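De novo designed switch protein caging a hemagglutinin binder (sCageHA267_1S) (Synthetic construct, PDB 7CBC) probably works as a biosensor switch, holding an embedded hemagglutinin-binding domain caged against a designed helical bundle. Local coordinates at residues Ile181-Glu184 and Ala185-Ile189; Val310-Leu313 and Arg314-Pro317; Ala71-Glu74 and Ile75-Ala79. All blocks are in the same frame, centred on the assembly; numbering follows the deposited sequence.

Interaction 1. Residues Ile181-Glu184 and Ala185-Ile189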
ATOM      1  N   ILE A 181      12.785 -10.267 -12.024  1.00 38.56           N
ATOM      2  CA  ILE A 181      11.801 -10.814 -12.959  1.00 35.01           C
ATOM      3  C   ILE A 181      11.925 -10.130 -14.315  1.00 34.88           C
ATOM      4  O   ILE A 181      11.950 -10.781 -15.366  1.00 35.58           O
ATOM      5  CB  ILE A 181      10.382 -10.658 -12.382  1.00 36.14           C
ATOM      6  CG1 ILE A 181      10.119 -11.698 -11.286  1.00 36.47           C
ATOM      7  CG2 ILE A 181       9.321 -10.708 -13.487  1.00 32.86           C
ATOM      8  CD1 ILE A 181       9.093 -11.258 -10.251  1.00 32.12           C
ATOM      9  N   ILE A 182      12.016  -8.802 -14.301  1.00 34.26           N
ATOM     10  CA  ILE A 182      12.135  -8.041 -15.532  1.00 33.49           C
ATOM     11  C   ILE A 182      13.444  -8.366 -16.239  1.00 33.17           C
ATOM     12  O   ILE A 182      13.454  -8.703 -17.427  1.00 36.38           O
ATOM     13  CB  ILE A 182      12.002  -6.537 -15.233  1.00 33.60           C
ATOM     14  CG1 ILE A 182      10.648  -6.264 -14.577  1.00 30.76           C
ATOM     15  CG2 ILE A 182      12.136  -5.727 -16.529  1.00 33.39           C
ATOM     16  CD1 ILE A 182      10.409  -4.820 -14.204  1.00 34.95           C
ATOM     17  N   GLU A 183      14.567  -8.279 -15.525  1.00 33.57           N
ATOM     18  CA  GLU A 183      15.861  -8.487 -16.168  1.00 37.23           C
ATOM     19  C   GLU A 183      15.975  -9.889 -16.759  1.00 39.15           C
ATOM     20  O   GLU A 183      16.547 -10.068 -17.841  1.00 36.50           O
ATOM     21  CB  GLU A 183      16.996  -8.214 -15.183  1.00 38.74           C
ATOM     22  CG  GLU A 183      18.391  -8.555 -15.724  1.00 45.45           C
ATOM     23  CD  GLU A 183      18.899  -7.584 -16.796  1.00 50.86           C
ATOM     24  OE1 GLU A 183      18.319  -6.485 -16.934  1.00 52.27           O
ATOM     25  OE2 GLU A 183      19.880  -7.918 -17.502  1.00 45.84           O
ATOM     26  N   GLU A 184      15.421 -10.893 -16.080  1.00 36.53           N
ATOM     27  CA  GLU A 184      15.371 -12.234 -16.656  1.00 36.29           C
ATOM     28  C   GLU A 184      14.587 -12.251 -17.963  1.00 38.29           C
ATOM     29  O   GLU A 184      15.020 -12.849 -18.958  1.00 36.30           O
ATOM     30  CB  GLU A 184      14.732 -13.207 -15.677  1.00 42.79           C
ATOM     31  CG  GLU A 184      14.708 -14.653 -16.155  1.00 45.92           C
ATOM     32  CD  GLU A 184      15.716 -15.507 -15.427  1.00 57.31           C
ATOM     33  OE1 GLU A 184      16.806 -15.736 -16.000  1.00 58.48           O
ATOM     34  OE2 GLU A 184      15.438 -15.929 -14.272  1.00 56.93           O
ATOM     35  N   ALA A 185      13.400 -11.645 -17.962  1.00 32.12           N
ATOM     36  CA  ALA A 185      12.581 -11.638 -19.163  1.00 35.55           C
ATOM     37  C   ALA A 185      13.231 -10.803 -20.260  1.00 37.84           C
ATOM     38  O   ALA A 185      13.247 -11.212 -21.424  1.00 36.07           O
ATOM     39  CB  ALA A 185      11.177 -11.138 -18.836  1.00 32.15           C
ATOM     40  N   ARG A 186      13.799  -9.647 -19.909  1.00 34.55           N
ATOM     41  CA  ARG A 186      14.512  -8.851 -20.900  1.00 37.26           C
ATOM     42  C   ARG A 186      15.614  -9.667 -21.560  1.00 41.75           C
ATOM     43  O   ARG A 186      15.650  -9.795 -22.785  1.00 43.63           O
ATOM     44  CB  ARG A 186      15.099  -7.596 -20.259  1.00 36.83           C
ATOM     45  CG  ARG A 186      15.522  -6.552 -21.272  1.00 42.04           C
ATOM     46  CD  ARG A 186      16.398  -5.496 -20.655  1.00 42.80           C
ATOM     47  NE  ARG A 186      17.563  -6.105 -20.022  1.00 45.58           N
ATOM     48  CZ  ARG A 186      18.663  -6.471 -20.666  1.00 45.15           C
ATOM     49  NH1 ARG A 186      18.764  -6.296 -21.984  1.00 51.98           N
ATOM     50  NH2 ARG A 186      19.664  -7.026 -19.996  1.00 45.62           N
ATOM     51  N   ARG A 187      16.510 -10.251 -20.757  1.00 40.83           N
ATOM     52  CA  ARG A 187      17.614 -11.019 -21.325  1.00 41.30           C
ATOM     53  C   ARG A 187      17.106 -12.102 -22.257  1.00 44.12           C
ATOM     54  O   ARG A 187      17.687 -12.336 -23.324  1.00 42.07           O
ATOM     55  CB  ARG A 187      18.468 -11.634 -20.220  1.00 42.04           C
ATOM     56  CG  ARG A 187      19.469 -10.664 -19.650  1.00 46.10           C
ATOM     57  CD  ARG A 187      20.078 -11.185 -18.363  1.00 48.32           C
ATOM     58  NE  ARG A 187      21.218 -10.376 -17.949  1.00 53.47           N
ATOM     59  CZ  ARG A 187      21.804 -10.470 -16.762  1.00 52.43           C
ATOM     60  NH1 ARG A 187      21.350 -11.343 -15.869  1.00 55.89           N
ATOM     61  NH2 ARG A 187      22.836  -9.686 -16.467  1.00 50.51           N
ATOM     62  N   LEU A 188      16.009 -12.760 -21.884  1.00 39.96           N
ATOM     63  CA  LEU A 188      15.453 -13.771 -22.768  1.00 41.40           C
ATOM     64  C   LEU A 188      14.948 -13.155 -24.070  1.00 43.76           C
ATOM     65  O   LEU A 188      15.138 -13.725 -25.148  1.00 45.64           O
ATOM     66  CB  LEU A 188      14.342 -14.547 -22.066  1.00 40.65           C
ATOM     67  CG  LEU A 188      14.715 -15.492 -20.922  1.00 43.10           C
ATOM     68  CD1 LEU A 188      13.459 -16.178 -20.414  1.00 40.17           C
ATOM     69  CD2 LEU A 188      15.750 -16.527 -21.344  1.00 48.86           C
ATOM     70  N   ILE A 189      14.331 -11.976 -24.000  1.00 41.28           N
ATOM     71  CA  ILE A 189      13.819 -11.359 -25.219  1.00 41.70           C
ATOM     72  C   ILE A 189      14.964 -10.904 -26.120  1.00 42.45           C
ATOM     73  O   ILE A 189      14.933 -11.137 -27.334  1.00 46.27           O
ATOM     74  CB  ILE A 189      12.873 -10.195 -24.870  1.00 39.69           C
ATOM     75  CG1 ILE A 189      11.684 -10.695 -24.052  1.00 44.72           C
ATOM     76  CG2 ILE A 189      12.338  -9.568 -26.122  1.00 41.05           C
ATOM     77  CD1 ILE A 189      10.760  -9.584 -23.539  1.00 39.97           C
TER

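Interaction 2. Residues Val310-Leu313 and Arg314-Pro317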
ATOM      1  N   VAL A 310      -6.839  12.010 -21.231  1.00 41.86           N
ATOM      2  CA  VAL A 310      -6.717  12.214 -22.675  1.00 45.09           C
ATOM      3  C   VAL A 310      -6.599  13.701 -22.999  1.00 46.49           C
ATOM      4  O   VAL A 310      -5.759  14.103 -23.813  1.00 45.63           O
ATOM      5  CB  VAL A 310      -7.887  11.548 -23.426  1.00 44.10           C
ATOM      6  CG1 VAL A 310      -7.795  10.047 -23.293  1.00 43.55           C
ATOM      7  CG2 VAL A 310      -9.227  12.033 -22.908  1.00 48.63           C
ATOM      8  N   GLU A 311      -7.425  14.542 -22.362  1.00 47.06           N
ATOM      9  CA  GLU A 311      -7.238  15.986 -22.466  1.00 46.55           C
ATOM     10  C   GLU A 311      -5.829  16.388 -22.047  1.00 49.60           C
ATOM     11  O   GLU A 311      -5.257  17.322 -22.620  1.00 49.57           O
ATOM     12  CB  GLU A 311      -8.285  16.723 -21.620  1.00 46.72           C
ATOM     13  CG  GLU A 311      -9.655  16.838 -22.290  1.00 48.91           C
ATOM     14  CD  GLU A 311     -10.692  17.556 -21.432  1.00 58.05           C
ATOM     15  OE1 GLU A 311     -11.901  17.485 -21.759  1.00 56.81           O
ATOM     16  OE2 GLU A 311     -10.305  18.195 -20.426  1.00 58.19           O
ATOM     17  N   TYR A 312      -5.250  15.683 -21.065  1.00 50.03           N
ATOM     18  CA  TYR A 312      -3.886  15.972 -20.627  1.00 47.26           C
ATOM     19  C   TYR A 312      -2.865  15.640 -21.710  1.00 44.69           C
ATOM     20  O   TYR A 312      -1.884  16.373 -21.882  1.00 46.92           O
ATOM     21  CB  TYR A 312      -3.569  15.209 -19.337  1.00 44.62           C
ATOM     22  CG  TYR A 312      -2.106  15.220 -18.958  1.00 45.54           C
ATOM     23  CD1 TYR A 312      -1.551  16.305 -18.308  1.00 48.66           C
ATOM     24  CD2 TYR A 312      -1.279  14.143 -19.252  1.00 47.84           C
ATOM     25  CE1 TYR A 312      -0.208  16.322 -17.953  1.00 51.31           C
ATOM     26  CE2 TYR A 312       0.065  14.150 -18.903  1.00 47.30           C
ATOM     27  CZ  TYR A 312       0.594  15.245 -18.254  1.00 49.89           C
ATOM     28  OH  TYR A 312       1.925  15.268 -17.901  1.00 51.69           O
ATOM     29  N   LEU A 313      -3.060  14.537 -22.440  1.00 48.58           N
ATOM     30  CA  LEU A 313      -2.138  14.210 -23.530  1.00 47.00           C
ATOM     31  C   LEU A 313      -2.173  15.276 -24.619  1.00 45.13           C
ATOM     32  O   LEU A 313      -1.127  15.657 -25.162  1.00 41.83           O
ATOM     33  CB  LEU A 313      -2.462  12.836 -24.126  1.00 46.23           C
ATOM     34  CG  LEU A 313      -2.200  11.574 -23.289  1.00 45.28           C
ATOM     35  CD1 LEU A 313      -2.654  10.327 -24.052  1.00 41.19           C
ATOM     36  CD2 LEU A 313      -0.733  11.458 -22.898  1.00 40.61           C
ATOM     37  N   ARG A 314      -3.370  15.767 -24.956  1.00 45.20           N
ATOM     38  CA  ARG A 314      -3.489  16.790 -25.990  1.00 46.92           C
ATOM     39  C   ARG A 314      -3.110  18.182 -25.492  1.00 46.41           C
ATOM     40  O   ARG A 314      -2.742  19.031 -26.312  1.00 42.65           O
ATOM     41  CB  ARG A 314      -4.912  16.812 -26.555  1.00 47.29           C
ATOM     42  CG  ARG A 314      -5.919  17.444 -25.643  1.00 47.57           C
ATOM     43  CD  ARG A 314      -7.216  17.774 -26.348  1.00 48.64           C
ATOM     44  NE  ARG A 314      -8.172  16.676 -26.265  1.00 51.99           N
ATOM     45  CZ  ARG A 314      -8.420  15.824 -27.254  1.00 57.78           C
ATOM     46  NH1 ARG A 314      -7.786  15.951 -28.417  1.00 58.70           N
ATOM     47  NH2 ARG A 314      -9.308  14.852 -27.086  1.00 59.85           N
ATOM     48  N   SER A 315      -3.187  18.434 -24.175  1.00 45.50           N
ATOM     49  CA  SER A 315      -2.777  19.722 -23.619  1.00 44.61           C
ATOM     50  C   SER A 315      -1.268  19.917 -23.678  1.00 43.63           C
ATOM     51  O   SER A 315      -0.797  21.059 -23.647  1.00 46.10           O
ATOM     52  CB  SER A 315      -3.270  19.867 -22.167  1.00 48.24           C
ATOM     53  OG  SER A 315      -2.595  19.005 -21.254  1.00 44.22           O
ATOM     54  N   ARG A 316      -0.503  18.830 -23.771  1.00 43.48           N
ATOM     55  CA  ARG A 316       0.943  18.884 -23.970  1.00 43.70           C
ATOM     56  C   ARG A 316       1.274  18.196 -25.292  1.00 45.44           C
ATOM     57  O   ARG A 316       1.435  16.965 -25.345  1.00 46.25           O
ATOM     58  CB  ARG A 316       1.672  18.234 -22.798  1.00 45.05           C
ATOM     59  CG  ARG A 316       1.209  18.697 -21.409  1.00 47.63           C
ATOM     60  CD  ARG A 316       1.926  17.919 -20.304  1.00 48.09           C
ATOM     61  NE  ARG A 316       3.382  17.990 -20.436  1.00 51.97           N
ATOM     62  CZ  ARG A 316       4.252  17.572 -19.514  1.00 51.30           C
ATOM     63  NH1 ARG A 316       3.824  17.050 -18.369  1.00 51.15           N
ATOM     64  NH2 ARG A 316       5.561  17.689 -19.734  1.00 43.22           N
ATOM     65  N   PRO A 317       1.362  18.939 -26.390  1.00 40.75           N
ATOM     66  CA  PRO A 317       1.850  18.336 -27.638  1.00 46.91           C
ATOM     67  C   PRO A 317       3.250  17.760 -27.456  1.00 46.59           C
ATOM     68  O   PRO A 317       4.061  18.269 -26.673  1.00 48.32           O
ATOM     69  CB  PRO A 317       1.841  19.505 -28.633  1.00 40.77           C
ATOM     70  CG  PRO A 317       0.808  20.450 -28.101  1.00 43.12           C
ATOM     71  CD  PRO A 317       0.874  20.316 -26.585  1.00 43.28           C
TER

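Interaction 3. Residues Ala71-Glu74 and Ile75-Ala79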
ATOM      1  N   ALA A  71      -9.131  -6.048   7.012  1.00 36.77           N
ATOM      2  CA  ALA A  71      -8.082  -5.686   6.055  1.00 35.85           C
ATOM      3  C   ALA A  71      -7.406  -6.918   5.461  1.00 32.10           C
ATOM      4  O   ALA A  71      -7.002  -6.894   4.294  1.00 33.42           O
ATOM      5  CB  ALA A  71      -7.037  -4.778   6.715  1.00 32.74           C
ATOM      6  N   GLU A  72      -7.267  -8.001   6.234  1.00 28.17           N
ATOM      7  CA  GLU A  72      -6.813  -9.260   5.645  1.00 34.52           C
ATOM      8  C   GLU A  72      -7.782  -9.761   4.583  1.00 35.03           C
ATOM      9  O   GLU A  72      -7.362 -10.394   3.608  1.00 32.09           O
ATOM     10  CB  GLU A  72      -6.635 -10.323   6.725  1.00 32.13           C
ATOM     11  CG  GLU A  72      -5.543  -9.997   7.705  1.00 36.09           C
ATOM     12  CD  GLU A  72      -5.499 -10.947   8.890  1.00 44.20           C
ATOM     13  OE1 GLU A  72      -6.364 -11.851   8.992  1.00 45.08           O
ATOM     14  OE2 GLU A  72      -4.593 -10.771   9.731  1.00 39.15           O
ATOM     15  N   LYS A  73      -9.079  -9.488   4.765  1.00 35.77           N
ATOM     16  CA  LYS A  73     -10.087  -9.885   3.789  1.00 37.34           C
ATOM     17  C   LYS A  73      -9.951  -9.095   2.493  1.00 36.34           C
ATOM     18  O   LYS A  73     -10.123  -9.652   1.407  1.00 37.29           O
ATOM     19  CB  LYS A  73     -11.485  -9.700   4.387  1.00 35.19           C
ATOM     20  CG  LYS A  73     -12.651 -10.094   3.478  1.00 39.96           C
ATOM     21  CD  LYS A  73     -12.705 -11.604   3.264  1.00 45.87           C
ATOM     22  CE  LYS A  73     -14.067 -12.061   2.744  1.00 46.31           C
ATOM     23  NZ  LYS A  73     -14.562 -11.248   1.590  1.00 51.97           N
ATOM     24  N   GLU A  74      -9.662  -7.789   2.582  1.00 39.80           N
ATOM     25  CA  GLU A  74      -9.444  -7.002   1.367  1.00 35.85           C
ATOM     26  C   GLU A  74      -8.244  -7.519   0.585  1.00 34.27           C
ATOM     27  O   GLU A  74      -8.250  -7.509  -0.648  1.00 30.23           O
ATOM     28  CB  GLU A  74      -9.246  -5.520   1.707  1.00 38.34           C
ATOM     29  CG  GLU A  74     -10.444  -4.813   2.389  1.00 37.52           C
ATOM     30  CD  GLU A  74     -11.429  -4.207   1.390  1.00 44.94           C
ATOM     31  OE1 GLU A  74     -11.838  -4.917   0.443  1.00 45.93           O
ATOM     32  OE2 GLU A  74     -11.785  -3.015   1.543  1.00 41.94           O
ATOM     33  N   ILE A  75      -7.194  -7.957   1.282  1.00 30.80           N
ATOM     34  CA  ILE A  75      -6.027  -8.506   0.590  1.00 31.00           C
ATOM     35  C   ILE A  75      -6.397  -9.796  -0.132  1.00 32.28           C
ATOM     36  O   ILE A  75      -6.017 -10.014  -1.288  1.00 30.88           O
ATOM     37  CB  ILE A  75      -4.868  -8.736   1.577  1.00 31.17           C
ATOM     38  CG1 ILE A  75      -4.315  -7.406   2.081  1.00 28.27           C
ATOM     39  CG2 ILE A  75      -3.748  -9.520   0.914  1.00 30.82           C
ATOM     40  CD1 ILE A  75      -3.089  -7.560   2.939  1.00 29.14           C
ATOM     41  N   ASP A  76      -7.117 -10.681   0.556  1.00 33.87           N
ATOM     42  CA  ASP A  76      -7.533 -11.948  -0.033  1.00 36.25           C
ATOM     43  C   ASP A  76      -8.571 -11.731  -1.116  1.00 35.37           C
ATOM     44  O   ASP A  76      -8.609 -12.479  -2.095  1.00 36.04           O
ATOM     45  CB  ASP A  76      -8.084 -12.867   1.060  1.00 42.92           C
ATOM     46  CG  ASP A  76      -8.728 -14.126   0.500  1.00 47.64           C
ATOM     47  OD1 ASP A  76      -7.976 -15.049   0.103  1.00 46.87           O
ATOM     48  OD2 ASP A  76      -9.985 -14.186   0.463  1.00 47.92           O
ATOM     49  N   ASP A  77      -9.427 -10.722  -0.952  1.00 31.90           N
ATOM     50  CA  ASP A  77     -10.329 -10.353  -2.029  1.00 35.55           C
ATOM     51  C   ASP A  77      -9.554  -9.862  -3.246  1.00 36.67           C
ATOM     52  O   ASP A  77      -9.923 -10.157  -4.385  1.00 33.81           O
ATOM     53  CB  ASP A  77     -11.305  -9.287  -1.547  1.00 34.96           C
ATOM     54  CG  ASP A  77     -12.477  -9.870  -0.796  1.00 37.95           C
ATOM     55  OD1 ASP A  77     -12.463 -11.092  -0.525  1.00 39.88           O
ATOM     56  OD2 ASP A  77     -13.406  -9.100  -0.469  1.00 36.81           O
ATOM     57  N   ALA A  78      -8.476  -9.105  -3.016  1.00 33.44           N
ATOM     58  CA  ALA A  78      -7.627  -8.633  -4.101  1.00 30.54           C
ATOM     59  C   ALA A  78      -6.864  -9.775  -4.758  1.00 34.15           C
ATOM     60  O   ALA A  78      -6.627  -9.739  -5.973  1.00 30.13           O
ATOM     61  CB  ALA A  78      -6.651  -7.574  -3.580  1.00 29.39           C
ATOM     62  N   ALA A  79      -6.459 -10.786  -3.981  1.00 32.61           N
ATOM     63  CA  ALA A  79      -5.837 -11.962  -4.589  1.00 33.64           C
ATOM     64  C   ALA A  79      -6.797 -12.682  -5.537  1.00 34.62           C
ATOM     65  O   ALA A  79      -6.407 -13.067  -6.648  1.00 35.39           O
ATOM     66  CB  ALA A  79      -5.340 -12.911  -3.508  1.00 31.17           C
TER

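Interaction 1. Residues Ile181-Glu184 and Ala185-Ile189
E183 and R186 sit three residues apart on helix 146-190, and the arginine takes hold of the carboxylate side-on with two nitrogens. R186 NE donates to E183 OE1 at 3.2 Å, while R186 NH2 donates to E183 OE2 at 2.7 Å. Both oxygens lie near the guanidinium plane, at its edge. The carboxylate is not coplanar with it, however: the two planes are 44° apart, so OE1 is met from above the carboxylate plane and OE2 on its syn side but tilted out. E183 gets there with CG anti to the backbone N (chi1 174°) and a bend at chi2 (72°) that turns the acid toward the next turn.

OE2 has a second charged neighbour of a different kind. It stands over one face of the R187 guanidinium, 2.8 Å from R187 NE, with no N-H aimed at it, so this pair is held by charge alone. R187 CD also passes E183 OE2 at 3.4 Å. R186, for its part, is shared, because NH1 makes a further salt bridge to E190.

Beneath the charges runs ordinary helical bonding: A185 N to I181 O, R186 N to I182 O at 2.7 Å, R187 N to E183 O, and L188 N to E184 O. L188 CG rests 3.3 Å from E184 O.

The nonpolar side chains leave in other directions, I181 onto helix 99-142 and I182 onto L204 and A208 of helix 195-239. A salt-bridge network of i to i+3 and i to i+4 pairs beside a nonpolar face is characteristic of an amphipathic helix in a designed helical bundle.

Interaction 2. Residues Val310-Leu313 and Arg314-Pro317
V310 and E311 still hold the chain in helical register, their carbonyls taking the N-H groups of R314 and S315; S315 N lies 2.8 Å from E311 O. Beyond them the chain changes course. R316 has left the helix (phi -119°, psi 93°), and its N reaches Y312 O only through a weak bond of 3.4 Å. The turn also brings two acceptors, L313 O and R316 O, to 2.9 Å of each other.

Y312 O has a firmer partner in S315, whose OG donates to it at 2.8 Å. With OG between its own backbone N and carbonyl carbon (chi1 70°), the hydroxyl turns back to this carbonyl and meets it from the side, well off the C=O direction.

The side chains of Y312 and R316 run alongside each other. R316 CD lies 3.6 Å from Y312 CE1, oblique to the ring. A bend at chi3 then carries the guanidinium to the phenol oxygen, with its plane perpendicular to the ring, and R316 NH1 stands 2.6 Å from Y312 OH. Short as it is, that bond is bent and weak. An alanine in place of Y312 would take away ring and hydroxyl together, and the R316 guanidinium would probably be left without its oxygen partner and freer to turn.

R314 turns the other way. Its CG packs 3.1 Å from E311 O, and its NH2 forms a salt bridge with E289, while E311 pairs with R307. L313 lies against A279 and A283 of helix 274-284.

Chemically, then, the helix end relies on one sound side-chain bond, from S315 OG to Y312 O; the Y312-R316 pairing adds ring contact and a poorly directed bond, and probably restrains R316 only loosely.

Interaction 3. Residues Ala71-Glu74 and Ile75-Ala79
K73 reaches D77, one turn further on, by folding its chain: CG is anti to the backbone N (chi1 -179°), and bends at chi2 (69°) and chi4 (48°) bring the ammonium round to the next turn. D77 answers with its carboxylate beside its own backbone N, so the group leans back over the turn it came from.

The two side chains cross, and the lysine meets the acid with its end. K73 NZ donates to D77 OD1 at 3.0 Å, on the syn side and close to the carboxylate plane. A second, weak bond runs from K73 NZ to D77 OD2 at 3.2 Å, and the nitrogen therefore spans both oxygens of the salt bridge. Leaning back has a price: D77 OD1 stands 3.4 Å from K73 O, an acceptor facing an acceptor, and D77 OD2 is 4.6 Å from E74 OE1. The ammonium probably offsets much of this negative charge. D76 lies to the side, its OD2 being 5.6 Å from K73 NZ, and it makes a weak, long ion pair with K80.

The backbone under the bridge is regular helix, with I75 N on A71 O, D76 N on E72 O, D77 N on K73 O at 2.7 Å, and A78 N on E74 O. A78 CB lies 3.3 Å from E74 O.

This i to i+4 bridge rides on helix 50-93, whose small and aliphatic residues here meet two neighbours. A71 touches L123 and I75 touches K120, both of helix 99-142; I75 and A78 also pack on L22 of helix 3-46, where A78 reaches L18 as well.

In the fold
All three are local contacts, two inside long helices and one where a short helix ends, and none touches another. Interactions 1 and 3 lie on two long helices of the bundle, their centres 30 Å apart and their nearest atoms about 16 Å apart; each has side chains resting on helix 99-142, which is their common neighbour. Interaction 2 stands apart, at the end of the small C-terminal group of helices that also carries the C275-C301 disulfide and is probably the caged hemagglutinin binder. Its centre is 33 Å from that of interaction 1 and 36 Å from that of interaction 3. Interactions 1 and 3 pair charges inside the span of long helices; interaction 2 lies where a short helix gives way to loop.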